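JSC1_58120g3 ([Leptolyngbya] sp. JSC-1, PDB 6XHH) binds a linear tetrapyrrole (verdin) in a cyanobacteriochrome GAF domain, absorbs far-red light in its dark state and probably acts as a photosensor in signalling. Local coordinates at residues Glu28-Phe33 with Ser55-Trp60; Gln3-Val8 with Leu163-Asp168; Ser20-Thr25 with Phe51-Glu56; Ile35-Ile40 with Ser123-Ser128. All coordinates share one frame; numbering follows the deposited sequence.

Contact 1: residues Glu28-Phe33 with Ser55-Trp60; sequences EVRRLF and SEAGGW. With EDO (1,2-ethanediol), chain E.
Arg30 reaches from the helix to Ser55 and Ala57 on the end of the neighbouring strand and carries the whole contact from its side. Two residues earlier on the same helix, Glu28 turns from the strand and forms salt bridges with Arg7 and Lys11, while Val29 packs on Val38 of strand 37-43 and on Leu163 and Val166 of helix 157-178. Arg30 then points at the strand. Its CG stands anti to the backbone N (chi1 -161°), and a bend at chi3 (51°) brings the guanidinium alongside Ser55 OG, with NH2 by Ala57. Arg30 NE donates a weak hydrogen bond to Ser55 OG at 3.3 Å, bent to 129°, with the hydroxyl at the guanidinium edge, near its plane. The methyl of Ala57 covers one face of the group, Ala57 CB lying 3.6 Å from Arg30 NH2, offset toward the rim. In this GAF domain helix 18-33 lies against the antiparallel sheet, and Arg30 spans the seam where strand 49-56 runs out into a loop. The stronger polar partner of Arg30 NH2 is Ile35 O, in the loop leading into strand 37-43, so the group is held from there as well. Cut back to alanine, this position would probably leave Ile35 O without its donor and Ser55 OG without its weak one, and uncover the Ala57 methyl. At the helix end the Phe33 ring packs on Leu163 and Glu159, and Phe33 O accepts from Arg153. A 1,2-ethanediol, probably from the crystallisation liquor, sits beside that carbonyl, its O1 3.0 Å from Phe33 O.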
loop_
_atom_site.group_PDB
_atom_site.type_symbol
_atom_site.label_atom_id
_atom_site.label_comp_id
_atom_site.label_asym_id
_atom_site.label_seq_id
_atom_site.Cartn_x
_atom_site.Cartn_y
_atom_site.Cartn_z
ATOM N N GLU A 28 7.295 -10.043 -4.190
ATOM C CA GLU A 28 8.649 -9.577 -3.909
ATOM C C GLU A 28 8.674 -8.590 -2.748
ATOM O O GLU A 28 9.571 -8.648 -1.900
ATOM C CB GLU A 28 9.256 -8.949 -5.161
ATOM C CG GLU A 28 9.480 -9.925 -6.282
ATOM C CD GLU A 28 10.222 -11.159 -5.836
ATOM O OE1 GLU A 28 11.192 -11.021 -5.056
ATOM O OE2 GLU A 28 9.833 -12.263 -6.270
ATOM N N VAL A 29 7.712 -7.671 -2.692
ATOM C CA VAL A 29 7.652 -6.750 -1.563
ATOM C C VAL A 29 7.403 -7.498 -0.257
ATOM O O VAL A 29 8.003 -7.173 0.777
ATOM C CB VAL A 29 6.589 -5.663 -1.806
ATOM C CG1 VAL A 29 6.397 -4.838 -0.538
ATOM C CG2 VAL A 29 7.006 -4.772 -2.975
ATOM N N ARG A 30 6.512 -8.499 -0.273
ATOM C CA ARG A 30 6.220 -9.240 0.957
ATOM C C ARG A 30 7.457 -9.972 1.467
ATOM O O ARG A 30 7.763 -9.936 2.664
ATOM C CB ARG A 30 5.074 -10.232 0.734
ATOM C CG ARG A 30 4.425 -10.685 2.049
ATOM C CD ARG A 30 3.831 -12.101 1.994
ATOM N NE ARG A 30 4.795 -13.071 1.479
ATOM C CZ ARG A 30 5.834 -13.551 2.160
ATOM N NH1 ARG A 30 6.653 -14.420 1.580
ATOM N NH2 ARG A 30 6.068 -13.169 3.413
ATOM N N ARG A 31 8.174 -10.646 0.563
ATOM C CA ARG A 31 9.414 -11.339 0.913
ATOM C C ARG A 31 10.456 -10.366 1.459
ATOM O O ARG A 31 11.094 -10.621 2.489
ATOM C CB ARG A 31 9.948 -12.052 -0.339
ATOM C CG ARG A 31 11.203 -12.897 -0.142
ATOM C CD ARG A 31 11.637 -13.564 -1.459
ATOM N NE ARG A 31 12.702 -12.829 -2.140
ATOM C CZ ARG A 31 13.955 -13.260 -2.256
ATOM N NH1 ARG A 31 14.310 -14.428 -1.739
ATOM N NH2 ARG A 31 14.856 -12.522 -2.894
ATOM N N LEU A 32 10.648 -9.245 0.758
ATOM C CA LEU A 32 11.639 -8.251 1.156
ATOM C C LEU A 32 11.387 -7.743 2.571
ATOM O O LEU A 32 12.307 -7.672 3.394
ATOM C CB LEU A 32 11.608 -7.096 0.157
ATOM C CG LEU A 32 12.529 -5.911 0.442
ATOM C CD1 LEU A 32 13.973 -6.369 0.405
ATOM C CD2 LEU A 32 12.289 -4.805 -0.576
ATOM N N PHE A 33 10.142 -7.391 2.872
ATOM C CA PHE A 33 9.791 -6.858 4.184
ATOM C C PHE A 33 9.573 -7.934 5.242
ATOM O O PHE A 33 9.445 -7.596 6.424
ATOM C CB PHE A 33 8.529 -5.994 4.071
ATOM C CG PHE A 33 8.760 -4.638 3.433
ATOM C CD1 PHE A 33 10.040 -4.205 3.108
ATOM C CD2 PHE A 33 7.697 -3.793 3.171
ATOM C CE1 PHE A 33 10.257 -2.947 2.539
ATOM C CE2 PHE A 33 7.911 -2.531 2.596
ATOM C CZ PHE A 33 9.189 -2.117 2.277
ATOM N N SER A 55 -0.311 -10.977 -1.972
ATOM C CA SER A 55 0.605 -12.029 -1.554
ATOM C C SER A 55 0.468 -12.123 -0.044
ATOM O O SER A 55 0.510 -11.100 0.644
ATOM C CB SER A 55 2.049 -11.721 -1.976
ATOM O OG SER A 55 2.994 -12.528 -1.293
ATOM N N GLU A 56 0.225 -13.325 0.468
ATOM C CA GLU A 56 -0.042 -13.502 1.887
ATOM C C GLU A 56 0.794 -14.646 2.453
ATOM O O GLU A 56 1.146 -15.591 1.740
ATOM C CB GLU A 56 -1.550 -13.728 2.109
ATOM C CG GLU A 56 -1.969 -14.090 3.517
ATOM C CD GLU A 56 -1.980 -15.591 3.754
ATOM O OE1 GLU A 56 -2.625 -16.332 2.979
ATOM O OE2 GLU A 56 -1.330 -16.029 4.715
ATOM N N ALA A 57 1.116 -14.546 3.744
ATOM C CA ALA A 57 1.874 -15.568 4.458
ATOM C C ALA A 57 1.335 -15.702 5.873
ATOM O O ALA A 57 1.194 -14.702 6.585
ATOM C CB ALA A 57 3.369 -15.225 4.492
ATOM N N GLY A 58 1.012 -16.932 6.273
ATOM C CA GLY A 58 0.583 -17.183 7.633
ATOM C C GLY A 58 -0.844 -17.668 7.790
ATOM O O GLY A 58 -1.358 -17.708 8.916
ATOM N N GLY A 59 -1.503 -18.021 6.687
ATOM C CA GLY A 59 -2.837 -18.600 6.756
ATOM C C GLY A 59 -3.946 -17.614 7.077
ATOM O O GLY A 59 -4.808 -17.873 7.921
ATOM N N TRP A 60 -3.932 -16.481 6.396
ATOM C CA TRP A 60 -4.908 -15.414 6.553
ATOM C C TRP A 60 -5.992 -15.530 5.485
ATOM O O TRP A 60 -5.832 -16.228 4.481
ATOM C CB TRP A 60 -4.189 -14.063 6.471
ATOM C CG TRP A 60 -3.055 -14.017 7.434
ATOM C CD1 TRP A 60 -1.742 -14.335 7.199
ATOM C CD2 TRP A 60 -3.145 -13.684 8.819
ATOM N NE1 TRP A 60 -1.013 -14.199 8.355
ATOM C CE2 TRP A 60 -1.849 -13.801 9.364
ATOM C CE3 TRP A 60 -4.199 -13.297 9.656
ATOM C CZ2 TRP A 60 -1.578 -13.537 10.707
ATOM C CZ3 TRP A 60 -3.925 -13.026 10.983
ATOM C CH2 TRP A 60 -2.627 -13.157 11.499
HETATM C C1 EDO E . 9.275 -7.798 10.662
HETATM O O1 EDO E . 8.846 -8.037 9.311
HETATM C C2 EDO E . 9.035 -9.041 11.521
HETATM O O2 EDO E . 9.494 -10.196 10.798
#

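Contact 2: residues Gln3-Val8 with Leu163-Asp168; sequences QALNRV and LMRVAD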
loop_
_atom_site.group_PDB
_atom_site.type_symbol
_atom_site.label_atom_id
_atom_site.label_comp_id
_atom_site.label_asym_id
_atom_site.label_seq_id
_atom_site.Cartn_x
_atom_site.Cartn_y
_atom_site.Cartn_z
ATOM N N GLN A 3 19.523 -1.265 -3.965
ATOM C CA GLN A 3 19.808 -2.638 -4.366
ATOM C C GLN A 3 18.568 -3.510 -4.237
ATOM O O GLN A 3 18.240 -4.275 -5.153
ATOM C CB GLN A 3 20.960 -3.206 -3.532
ATOM C CG GLN A 3 22.096 -2.219 -3.230
ATOM C CD GLN A 3 21.777 -1.244 -2.104
ATOM O OE1 GLN A 3 21.708 -1.625 -0.934
ATOM N NE2 GLN A 3 21.594 0.022 -2.452
ATOM N N ALA A 4 17.859 -3.404 -3.111
ATOM C CA ALA A 4 16.582 -4.096 -2.980
ATOM C C ALA A 4 15.597 -3.629 -4.047
ATOM O O ALA A 4 14.924 -4.449 -4.679
ATOM C CB ALA A 4 16.007 -3.886 -1.578
ATOM N N LEU A 5 15.512 -2.313 -4.274
ATOM C CA LEU A 5 14.617 -1.802 -5.310
ATOM C C LEU A 5 15.001 -2.324 -6.687
ATOM O O LEU A 5 14.133 -2.724 -7.468
ATOM C CB LEU A 5 14.621 -0.275 -5.322
ATOM C CG LEU A 5 13.779 0.396 -6.407
ATOM C CD1 LEU A 5 12.309 0.007 -6.275
ATOM C CD2 LEU A 5 13.927 1.903 -6.261
ATOM N N ASN A 6 16.294 -2.305 -7.012
ATOM C CA ASN A 6 16.718 -2.776 -8.325
ATOM C C ASN A 6 16.350 -4.239 -8.519
ATOM O O ASN A 6 15.955 -4.648 -9.616
ATOM C CB ASN A 6 18.220 -2.565 -8.495
ATOM C CG ASN A 6 18.739 -3.140 -9.791
ATOM O OD1 ASN A 6 18.402 -2.658 -10.873
ATOM N ND2 ASN A 6 19.560 -4.181 -9.693
ATOM N N ARG A 7 16.446 -5.034 -7.452
ATOM C CA ARG A 7 16.023 -6.429 -7.502
ATOM C C ARG A 7 14.535 -6.539 -7.796
ATOM O O ARG A 7 14.113 -7.352 -8.626
ATOM C CB ARG A 7 16.357 -7.119 -6.181
ATOM C CG ARG A 7 16.244 -8.626 -6.225
ATOM C CD ARG A 7 16.299 -9.227 -4.828
ATOM N NE ARG A 7 15.014 -9.130 -4.139
ATOM C CZ ARG A 7 13.986 -9.942 -4.366
ATOM N NH1 ARG A 7 14.092 -10.902 -5.280
ATOM N NH2 ARG A 7 12.852 -9.789 -3.692
ATOM N N VAL A 8 13.720 -5.731 -7.111
ATOM C CA VAL A 8 12.276 -5.757 -7.337
ATOM C C VAL A 8 11.956 -5.383 -8.781
ATOM O O VAL A 8 11.173 -6.058 -9.455
ATOM C CB VAL A 8 11.558 -4.826 -6.341
ATOM C CG1 VAL A 8 10.068 -4.782 -6.622
ATOM C CG2 VAL A 8 11.810 -5.263 -4.911
ATOM N N LEU A 163 8.540 1.573 -0.926
ATOM C CA LEU A 163 7.178 1.244 -1.331
ATOM C C LEU A 163 6.664 2.215 -2.374
ATOM O O LEU A 163 5.986 1.816 -3.325
ATOM C CB LEU A 163 6.251 1.258 -0.114
ATOM C CG LEU A 163 6.047 -0.008 0.717
ATOM C CD1 LEU A 163 5.076 0.261 1.861
ATOM C CD2 LEU A 163 5.537 -1.182 -0.128
ATOM N N MET A 164 6.972 3.506 -2.202
ATOM C CA MET A 164 6.529 4.510 -3.155
ATOM C C MET A 164 7.202 4.331 -4.508
ATOM O O MET A 164 6.564 4.553 -5.541
ATOM C CB MET A 164 6.789 5.910 -2.593
ATOM C CG MET A 164 5.972 6.216 -1.323
ATOM S SD MET A 164 6.315 7.807 -0.533
ATOM C CE MET A 164 5.787 8.947 -1.798
ATOM N N ARG A 165 8.470 3.905 -4.529
ATOM C CA ARG A 165 9.143 3.663 -5.804
ATOM C C ARG A 165 8.585 2.429 -6.493
ATOM O O ARG A 165 8.467 2.400 -7.721
ATOM C CB ARG A 165 10.649 3.503 -5.601
ATOM C CG ARG A 165 11.353 4.735 -5.052
ATOM C CD ARG A 165 11.246 5.921 -5.987
ATOM N NE ARG A 165 9.999 6.666 -5.809
ATOM C CZ ARG A 165 9.693 7.373 -4.725
ATOM N NH1 ARG A 165 10.535 7.434 -3.704
ATOM N NH2 ARG A 165 8.536 8.021 -4.661
ATOM N N VAL A 166 8.256 1.395 -5.717
ATOM C CA VAL A 166 7.616 0.215 -6.292
ATOM C C VAL A 166 6.256 0.581 -6.875
ATOM O O VAL A 166 5.897 0.153 -7.979
ATOM C CB VAL A 166 7.509 -0.890 -5.233
ATOM C CG1 VAL A 166 6.692 -2.053 -5.771
ATOM C CG2 VAL A 166 8.906 -1.367 -4.830
ATOM N N ALA A 167 5.484 1.388 -6.147
ATOM C CA ALA A 167 4.201 1.836 -6.673
ATOM C C ALA A 167 4.389 2.655 -7.948
ATOM O O ALA A 167 3.579 2.567 -8.879
ATOM C CB ALA A 167 3.453 2.636 -5.604
ATOM N N ASP A 168 5.450 3.459 -8.006
ATOM C CA ASP A 168 5.794 4.148 -9.246
ATOM C C ASP A 168 5.949 3.159 -10.398
ATOM O O ASP A 168 5.419 3.373 -11.494
ATOM C CB ASP A 168 7.086 4.943 -9.056
ATOM C CG ASP A 168 6.888 6.217 -8.249
ATOM O OD1 ASP A 168 5.730 6.645 -8.058
ATOM O OD2 ASP A 168 7.915 6.788 -7.822
#
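Leu5 and Val8, one turn apart on helix 2-13, meet Arg165 and Val166 of helix 157-178 through carbon atoms alone. The Leu5 fork sits over the base of Arg165, with Leu5 CD2 3.7 Å from Arg165 CB, while the other branch turns to the valine, Leu5 CD1 lying 3.9 Å from Val166 CG2. That same methyl also receives Val8: Val8 CG1 lies 4.0 Å from Val166 CG2, the two valine side chains crossing at about a right angle. Val166 CG2 is thus lodged between Leu5 and Val8. A serine in place of Leu5 would probably open a gap over Arg165 CB and leave Val166 CG2 with Val8 alone on this side. The nearby polar interaction is internal to helix 157-178: bends at chi2 (-62°) and chi3 (84°) carry the Arg165 guanidinium away from helix 2-13, and Arg165 NE forms a nearly straight salt-bridging bond of 2.9 Å to Asp168 OD2. The carboxylate oxygen lies in the guanidinium plane, and only the aliphatic base of the arginine faces Leu5. The two segments run nearly parallel, axes 10.5 Å apart at an angle of 24°. Helix 18-33 joins the same bundle, Ala4 touching Leu32 and Val166 touching Thr25, while Leu163, Met164 and Ala167 turn to strands 128-136 and 139-148 of the sheet.

Contact 3: residues Ser20-Thr25 with Phe51-Glu56; sequences SIFSTT and FITESE
Two waters bridge Ser23 to the strand, and no direct hydrogen bond joins the two segments. One lies between the hydroxyls, 3.1 Å from Ser23 OG and 2.8 Å from Thr53 OG1; the other donates to both Ser23 O and Glu54 O, tying the helix backbone to the strand backbone. Between helix and strand Thr53 is the main filler. Its two branches divide the work: Thr53 OG1 stands beside the backbone N (chi1 -51°) and touches Phe22 CB at 3.4 Å, near the plane of the ring at its edge, whereas Thr53 CG2 turns to Ser23, 3.8 Å from Ser23 OG. Phe22 and Thr53 cross at about a right angle. Further out along the same ring edge, Ile52 CG2 comes within 4.0 Å of Phe22 CD2. Successive residues Ile52 and Thr53 form a classic beta bulge opposite Ile40, whose side chain Phe22 also touches; this is consistent with both meeting one ring. Phe22 also packs on Leu170 and Ile174 of the neighbouring helix 157-178. Within the helix, Thr25 OG1 bonds to Ile21 O at 2.7 Å, from the face opposite to that used by Thr25 N. The axes of the two segments cross at 32°. This is the helix layer of a GAF domain lying on its antiparallel sheet; Phe51 of the same strand belongs to the tetrapyrrole pocket, packing edge-to-face with Tyr41 and Phe124.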
loop_
_atom_site.group_PDB
_atom_site.type_symbol
_atom_site.label_atom_id
_atom_site.label_comp_id
_atom_site.label_asym_id
_atom_site.label_seq_id
_atom_site.Cartn_x
_atom_site.Cartn_y
_atom_site.Cartn_z
ATOM N N SER A 20 0.787 -10.752 -14.209
ATOM C CA SER A 20 2.037 -11.298 -13.688
ATOM C C SER A 20 2.845 -10.223 -12.970
ATOM O O SER A 20 3.483 -10.497 -11.947
ATOM C CB SER A 20 2.859 -11.912 -14.823
ATOM O OG SER A 20 2.221 -13.068 -15.345
ATOM N N ILE A 21 2.847 -8.997 -13.508
ATOM C CA ILE A 21 3.553 -7.886 -12.866
ATOM C C ILE A 21 2.998 -7.640 -11.467
ATOM O O ILE A 21 3.755 -7.482 -10.499
ATOM C CB ILE A 21 3.453 -6.624 -13.735
ATOM C CG1 ILE A 21 4.235 -6.831 -15.034
ATOM C CG2 ILE A 21 3.962 -5.403 -12.982
ATOM C CD1 ILE A 21 4.275 -5.620 -15.942
ATOM N N PHE A 22 1.668 -7.600 -11.347
ATOM C CA PHE A 22 1.033 -7.403 -10.044
ATOM C C PHE A 22 1.412 -8.508 -9.070
ATOM O O PHE A 22 1.754 -8.243 -7.912
ATOM C CB PHE A 22 -0.484 -7.350 -10.197
ATOM C CG PHE A 22 -0.999 -6.045 -10.717
ATOM C CD1 PHE A 22 -0.136 -5.086 -11.228
ATOM C CD2 PHE A 22 -2.359 -5.783 -10.702
ATOM C CE1 PHE A 22 -0.631 -3.885 -11.705
ATOM C CE2 PHE A 22 -2.854 -4.588 -11.162
ATOM C CZ PHE A 22 -1.997 -3.644 -11.680
ATOM N N SER A 23 1.334 -9.763 -9.514
ATOM C CA SER A 23 1.604 -10.876 -8.609
ATOM C C SER A 23 3.063 -10.893 -8.179
ATOM O O SER A 23 3.372 -11.060 -6.993
ATOM C CB SER A 23 1.234 -12.195 -9.285
ATOM O OG SER A 23 -0.169 -12.302 -9.434
ATOM N N THR A 24 3.977 -10.722 -9.136
ATOM C CA THR A 24 5.394 -10.649 -8.805
ATOM C C THR A 24 5.684 -9.503 -7.847
ATOM O O THR A 24 6.487 -9.652 -6.917
ATOM C CB THR A 24 6.203 -10.482 -10.091
ATOM O OG1 THR A 24 5.958 -11.611 -10.937
ATOM C CG2 THR A 24 7.681 -10.385 -9.796
ATOM N N THR A 25 5.051 -8.349 -8.067
ATOM C CA THR A 25 5.285 -7.194 -7.209
ATOM C C THR A 25 4.873 -7.475 -5.768
ATOM O O THR A 25 5.660 -7.266 -4.836
ATOM C CB THR A 25 4.545 -5.979 -7.757
ATOM O OG1 THR A 25 5.060 -5.674 -9.065
ATOM C CG2 THR A 25 4.756 -4.790 -6.857
ATOM N N PHE A 51 -9.777 -5.079 -3.887
ATOM C CA PHE A 51 -8.490 -5.768 -3.873
ATOM C C PHE A 51 -8.297 -6.558 -5.172
ATOM O O PHE A 51 -9.084 -7.466 -5.474
ATOM C CB PHE A 51 -8.412 -6.708 -2.671
ATOM C CG PHE A 51 -8.388 -6.008 -1.351
ATOM C CD1 PHE A 51 -7.189 -5.552 -0.819
ATOM C CD2 PHE A 51 -9.560 -5.805 -0.640
ATOM C CE1 PHE A 51 -7.162 -4.917 0.409
ATOM C CE2 PHE A 51 -9.549 -5.149 0.582
ATOM C CZ PHE A 51 -8.351 -4.717 1.117
ATOM N N ILE A 52 -7.230 -6.257 -5.910
ATOM C CA ILE A 52 -6.960 -6.893 -7.196
ATOM C C ILE A 52 -5.978 -8.049 -7.071
ATOM O O ILE A 52 -6.173 -9.101 -7.683
ATOM C CB ILE A 52 -6.433 -5.844 -8.196
ATOM C CG1 ILE A 52 -7.417 -4.689 -8.291
ATOM C CG2 ILE A 52 -6.158 -6.487 -9.560
ATOM C CD1 ILE A 52 -8.785 -5.103 -8.711
ATOM N N THR A 53 -4.901 -7.853 -6.314
ATOM C CA THR A 53 -3.829 -8.828 -6.191
ATOM C C THR A 53 -3.296 -8.813 -4.770
ATOM O O THR A 53 -3.267 -7.768 -4.109
ATOM C CB THR A 53 -2.682 -8.533 -7.171
ATOM O OG1 THR A 53 -3.231 -8.376 -8.473
ATOM C CG2 THR A 53 -1.693 -9.693 -7.210
ATOM N N GLU A 54 -2.846 -9.974 -4.306
ATOM C CA GLU A 54 -2.285 -10.044 -2.974
ATOM C C GLU A 54 -1.239 -11.141 -2.911
ATOM O O GLU A 54 -1.262 -12.097 -3.693
ATOM C CB GLU A 54 -3.383 -10.288 -1.936
ATOM C CG GLU A 54 -3.913 -11.706 -1.935
ATOM C CD GLU A 54 -5.209 -11.848 -1.164
ATOM O OE1 GLU A 54 -6.178 -12.422 -1.709
ATOM O OE2 GLU A 54 -5.261 -11.374 -0.008
ATOM N N SER A 55 -0.311 -10.977 -1.972
ATOM C CA SER A 55 0.605 -12.029 -1.554
ATOM C C SER A 55 0.468 -12.123 -0.044
ATOM O O SER A 55 0.510 -11.100 0.644
ATOM C CB SER A 55 2.049 -11.721 -1.976
ATOM O OG SER A 55 2.994 -12.528 -1.293
ATOM N N GLU A 56 0.225 -13.325 0.468
ATOM C CA GLU A 56 -0.042 -13.502 1.887
ATOM C C GLU A 56 0.794 -14.646 2.453
ATOM O O GLU A 56 1.146 -15.591 1.740
ATOM C CB GLU A 56 -1.550 -13.728 2.109
ATOM C CG GLU A 56 -1.969 -14.090 3.517
ATOM C CD GLU A 56 -1.980 -15.591 3.754
ATOM O OE1 GLU A 56 -2.625 -16.332 2.979
ATOM O OE2 GLU A 56 -1.330 -16.029 4.715
HETATM O O HOH W 1 0.866 -12.719 -5.714
HETATM O O HOH W 2 -2.362 -10.357 -10.280
#

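Contact 4: residues Ile35-Ile40 with Ser123-Ser128; sequences IERVTI and SFEVKS
Arg37 NH2 and Glu125 OE2 form a salt bridge at 3.5 Å, linking strand 37-43 of the GAF sheet to the loop that follows helix 115-123. The carboxylate oxygen lies at the guanidinium edge, near its plane, the two flat groups being turned 34° apart. Arg37 extends from the strand with CG anti to the backbone N (chi1 -158°) and bends at chi3, which brings the guanidinium edge round to the loop. Each charged group has further partners: Arg37 NH1 makes a salt bridge with Glu54 and a hydrogen bond to Arg61 O, while Glu125 OE2 accepts from Arg61 N. The backbone of Arg61 thus probably fixes both ends of the bridge. Trp60 packs on both residues. Glu125 itself has positive phi (70°), as the C-prime residue of a Schellman motif that ends helix 115-123, so the motif sets where its side chain starts. The preceding residue, Phe124, has its side chain about 6 Å from the bound verdin and its ring packs against Trp68, so the loop borders the chromophore region. A water, doubtfully close to Arg37 NE, donates to the Phe124 carbonyl and lies 2.7 Å from Phe124 O.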
loop_
_atom_site.group_PDB
_atom_site.type_symbol
_atom_site.label_atom_id
_atom_site.label_comp_id
_atom_site.label_asym_id
_atom_site.label_seq_id
_atom_site.Cartn_x
_atom_site.Cartn_y
_atom_site.Cartn_z
ATOM N N ILE A 35 6.867 -9.730 5.758
ATOM C CA ILE A 35 5.582 -9.435 6.383
ATOM C C ILE A 35 4.508 -10.393 5.886
ATOM O O ILE A 35 4.773 -11.284 5.068
ATOM C CB ILE A 35 5.152 -7.981 6.130
ATOM C CG1 ILE A 35 5.077 -7.692 4.617
ATOM C CG2 ILE A 35 6.093 -7.012 6.855
ATOM C CD1 ILE A 35 4.734 -6.232 4.289
ATOM N N GLU A 36 3.279 -10.199 6.356
ATOM C CA GLU A 36 2.238 -11.200 6.179
ATOM C C GLU A 36 1.297 -10.920 5.014
ATOM O O GLU A 36 0.654 -11.853 4.532
ATOM C CB GLU A 36 1.446 -11.351 7.487
ATOM C CG GLU A 36 2.299 -12.049 8.549
ATOM C CD GLU A 36 1.887 -11.801 10.002
ATOM O OE1 GLU A 36 1.103 -10.876 10.313
ATOM O OE2 GLU A 36 2.372 -12.573 10.860
ATOM N N ARG A 37 1.211 -9.680 4.532
ATOM C CA ARG A 37 0.389 -9.431 3.353
ATOM C C ARG A 37 0.840 -8.168 2.654
ATOM O O ARG A 37 1.163 -7.183 3.307
ATOM C CB ARG A 37 -1.098 -9.298 3.710
ATOM C CG ARG A 37 -2.002 -9.573 2.533
ATOM C CD ARG A 37 -3.398 -9.052 2.737
ATOM N NE ARG A 37 -4.101 -9.617 3.891
ATOM C CZ ARG A 37 -4.738 -10.788 3.897
ATOM N NH1 ARG A 37 -4.758 -11.562 2.812
ATOM N NH2 ARG A 37 -5.373 -11.182 4.995
ATOM N N VAL A 38 0.856 -8.215 1.326
ATOM C CA VAL A 38 0.976 -7.035 0.477
ATOM C C VAL A 38 -0.128 -7.116 -0.569
ATOM O O VAL A 38 -0.358 -8.178 -1.156
ATOM C CB VAL A 38 2.363 -6.931 -0.195
ATOM C CG1 VAL A 38 2.427 -5.704 -1.108
ATOM C CG2 VAL A 38 3.443 -6.840 0.853
ATOM N N THR A 39 -0.813 -5.998 -0.797
ATOM C CA THR A 39 -1.952 -5.959 -1.696
ATOM C C THR A 39 -1.819 -4.819 -2.697
ATOM O O THR A 39 -1.238 -3.763 -2.413
ATOM C CB THR A 39 -3.294 -5.770 -0.954
ATOM O OG1 THR A 39 -3.293 -4.512 -0.250
ATOM C CG2 THR A 39 -3.537 -6.876 0.023
ATOM N N ILE A 40 -2.415 -5.038 -3.864
ATOM C CA ILE A 40 -2.697 -3.990 -4.832
ATOM C C ILE A 40 -4.202 -3.818 -4.886
ATOM O O ILE A 40 -4.945 -4.788 -5.105
ATOM C CB ILE A 40 -2.120 -4.324 -6.219
ATOM C CG1 ILE A 40 -0.589 -4.347 -6.145
ATOM C CG2 ILE A 40 -2.578 -3.299 -7.254
ATOM C CD1 ILE A 40 0.079 -5.091 -7.310
ATOM N N SER A 123 -11.412 -5.656 10.186
ATOM C CA SER A 123 -12.190 -6.539 9.320
ATOM C C SER A 123 -11.345 -7.161 8.219
ATOM O O SER A 123 -11.737 -8.198 7.665
ATOM C CB SER A 123 -13.379 -5.788 8.702
ATOM O OG SER A 123 -13.014 -5.103 7.511
ATOM N N PHE A 124 -10.201 -6.559 7.889
ATOM C CA PHE A 124 -9.281 -7.118 6.913
ATOM C C PHE A 124 -8.092 -7.803 7.574
ATOM O O PHE A 124 -7.137 -8.181 6.878
ATOM C CB PHE A 124 -8.830 -6.018 5.951
ATOM C CG PHE A 124 -9.951 -5.486 5.093
ATOM C CD1 PHE A 124 -10.619 -6.326 4.213
ATOM C CD2 PHE A 124 -10.361 -4.165 5.189
ATOM C CE1 PHE A 124 -11.657 -5.855 3.440
ATOM C CE2 PHE A 124 -11.405 -3.690 4.411
ATOM C CZ PHE A 124 -12.048 -4.536 3.534
ATOM N N GLU A 125 -8.152 -7.988 8.903
ATOM C CA GLU A 125 -7.149 -8.701 9.699
ATOM C C GLU A 125 -5.828 -7.941 9.807
ATOM O O GLU A 125 -4.778 -8.545 10.025
ATOM C CB GLU A 125 -6.892 -10.103 9.153
ATOM C CG GLU A 125 -8.158 -10.870 8.870
ATOM C CD GLU A 125 -7.871 -12.320 8.632
ATOM O OE1 GLU A 125 -8.154 -13.133 9.529
ATOM O OE2 GLU A 125 -7.341 -12.641 7.559
ATOM N N VAL A 126 -5.861 -6.614 9.708
ATOM C CA VAL A 126 -4.656 -5.787 9.675
ATOM C C VAL A 126 -4.360 -5.272 11.083
ATOM O O VAL A 126 -5.267 -4.792 11.768
ATOM C CB VAL A 126 -4.828 -4.612 8.689
ATOM C CG1 VAL A 126 -3.631 -3.650 8.752
ATOM C CG2 VAL A 126 -5.044 -5.105 7.254
ATOM N N LYS A 127 -3.087 -5.352 11.518
ATOM C CA LYS A 127 -2.641 -4.717 12.758
ATOM C C LYS A 127 -1.613 -3.611 12.547
ATOM O O LYS A 127 -1.274 -2.904 13.507
ATOM C CB LYS A 127 -2.050 -5.760 13.720
ATOM C CG LYS A 127 -3.115 -6.581 14.448
ATOM C CD LYS A 127 -2.469 -7.443 15.522
ATOM C CE LYS A 127 -3.513 -8.272 16.250
ATOM N NZ LYS A 127 -4.293 -9.092 15.285
ATOM N N SER A 128 -1.139 -3.419 11.321
ATOM C CA SER A 128 -0.076 -2.480 10.997
ATOM C C SER A 128 -0.142 -2.255 9.492
ATOM O O SER A 128 -0.359 -3.209 8.752
ATOM C CB SER A 128 1.278 -3.063 11.419
ATOM O OG SER A 128 2.373 -2.300 10.930
HETATM O O HOH W 3 -4.541 -8.392 6.044
#

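Overall arrangement
Contacts 1, 3 and 4 interlock around neighbouring strands 37-43 and 49-56 of the antiparallel sheet. Contacts 1 and 3 both join helix 18-33 to strand 49-56, overlap at Ser55 and Glu56, and have centres about 10 Å apart; contact 4, its centre about 9 Å from that of contact 1, continues from the adjoining strand to the loop near the verdin. Contact 2 lies in the helix layer, its centre about 15 to 19 Å from theirs, and pairs the first and last helices, so the other three lie between its segments in sequence; contact 4 alternates with contacts 1 and 3. Contact 2 touches contacts 1 and 3 through helix 18-33. Helix layer, sheet and chromophore-side loop are thus joined in one GAF domain.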